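Local atomic coordinates of putative alcohol dehydrogenase (Sinorhizobium meliloti, PDB entry 4J6F), a protein that probably acts as an NAD(P)-dependent oxidoreductase of the medium-chain dehydrogenase/reductase family, assigned as an alcohol dehydrogenase. Residues M73-T76 with D77-R81. Sequence-based numbering, arbitrary orientation.
Sequences MNNT and DVWVR
Asp77 folds back over the start of its own helix and accepts a bond from the backbone of Asn74. This is the N-terminal turn of helix 75-82, which follows strand 63-72 in the GroES-like part of the alcohol dehydrogenase fold. Asn74 N donates to Asp77 OD2 at 3.2 Å. The bond is almost straight, at 166°. The N-H meets the oxygen from above the carboxylate plane. The group sits there because CG is anti to the carbonyl carbon (chi1 -66°), which turns it toward Asn74. In return, Asp77 N donates to Asn74 O at 3.0 Å. Water 1 joins the two side chains, donating a hydrogen bond to Asp77 OD1 and accepting one from Asn74 ND2. Tyr162 OH also bonds Asp77 OD2, and Asp113 holds Asn74 ND2. Were Asp77 an alanine, Asn74 N and Tyr162 OH would probably lose their shared acceptor, and water 1 would lose one of its partners.

On another side of the helix, Asn75 and Trp79 run alongside each other. Their amide and ring planes are 60° apart. Lys371 binds the far end of the amide, at OD1. Thr76 OG1 lies beside Val80 CG2 and bonds Tyr153 and Tyr85. Over the indole face, Asn75 CB forms a CH-pi contact, 4.0 Å from the centroid of the six-membered ring of Trp79.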
# COMPACT_ATOMS: atom_id res chain seq x y z
N MSE A 73 13.95 -17.56 19.19
CA MSE A 73 13.00 -16.58 19.73
C MSE A 73 12.62 -15.51 18.72
O MSE A 73 13.46 -15.07 17.92
CB MSE A 73 13.57 -15.91 20.97
CG MSE A 73 14.30 -16.88 21.87
SE MSE A 73 14.75 -15.96 23.56
CE MSE A 73 12.97 -15.90 24.41
N ASN A 74 11.36 -15.08 18.76
CA ASN A 74 10.83 -14.05 17.87
C ASN A 74 9.94 -13.04 18.59
O ASN A 74 9.39 -13.32 19.65
CB ASN A 74 10.03 -14.70 16.75
CG ASN A 74 10.90 -15.53 15.85
OD1 ASN A 74 11.69 -15.01 15.06
ND2 ASN A 74 10.77 -16.84 15.98
N ASN A 75 9.78 -11.86 18.00
CA ASN A 75 8.92 -10.85 18.58
C ASN A 75 7.49 -11.33 18.89
O ASN A 75 6.89 -10.97 19.92
CB ASN A 75 8.89 -9.63 17.67
CG ASN A 75 10.13 -8.78 17.83
OD1 ASN A 75 10.95 -9.03 18.70
ND2 ASN A 75 10.26 -7.77 17.01
N THR A 76 6.96 -12.18 18.02
CA THR A 76 5.61 -12.66 18.19
C THR A 76 5.44 -13.42 19.51
O THR A 76 4.36 -13.39 20.08
CB THR A 76 5.17 -13.49 16.98
OG1 THR A 76 3.76 -13.66 17.02
CG2 THR A 76 5.86 -14.84 16.94
N ASP A 77 6.51 -14.05 20.01
CA ASP A 77 6.54 -14.66 21.36
C ASP A 77 6.03 -13.69 22.40
O ASP A 77 5.13 -14.00 23.20
CB ASP A 77 7.98 -14.99 21.79
CG ASP A 77 8.64 -16.07 20.95
OD1 ASP A 77 8.00 -16.63 20.02
OD2 ASP A 77 9.83 -16.35 21.24
N VAL A 78 6.64 -12.51 22.38
CA VAL A 78 6.45 -11.45 23.35
C VAL A 78 5.08 -10.83 23.15
O VAL A 78 4.28 -10.76 24.08
CB VAL A 78 7.56 -10.38 23.22
CG1 VAL A 78 7.28 -9.17 24.07
CG2 VAL A 78 8.90 -10.96 23.60
N TRP A 79 4.80 -10.38 21.94
CA TRP A 79 3.52 -9.74 21.67
C TRP A 79 2.30 -10.62 21.92
O TRP A 79 1.29 -10.13 22.43
CB TRP A 79 3.48 -9.12 20.27
CG TRP A 79 4.40 -7.92 20.16
CD1 TRP A 79 4.67 -6.96 21.13
CD2 TRP A 79 5.14 -7.54 19.01
NE1 TRP A 79 5.55 -6.03 20.64
CE2 TRP A 79 5.85 -6.35 19.34
CE3 TRP A 79 5.29 -8.08 17.74
CZ2 TRP A 79 6.69 -5.71 18.43
CZ3 TRP A 79 6.13 -7.44 16.83
CH2 TRP A 79 6.81 -6.26 17.18
N VAL A 80 2.39 -11.91 21.62
CA VAL A 80 1.28 -12.81 21.94
C VAL A 80 1.08 -12.86 23.46
O VAL A 80 -0.04 -12.79 23.93
CB VAL A 80 1.48 -14.22 21.36
CG1 VAL A 80 0.53 -15.22 21.99
CG2 VAL A 80 1.28 -14.20 19.85
N ARG A 81 2.18 -12.94 24.21
CA ARG A 81 2.09 -13.03 25.66
C ARG A 81 1.49 -11.77 26.22
O ARG A 81 0.59 -11.83 27.06
CB ARG A 81 3.46 -13.28 26.26
CG ARG A 81 3.49 -13.55 27.75
CD ARG A 81 4.90 -13.37 28.28
NE ARG A 81 5.16 -11.94 28.44
CZ ARG A 81 6.30 -11.33 28.15
NH1 ARG A 81 7.33 -12.00 27.67
NH2 ARG A 81 6.40 -10.02 28.34
O HOH W 1 9.76 -18.20 18.46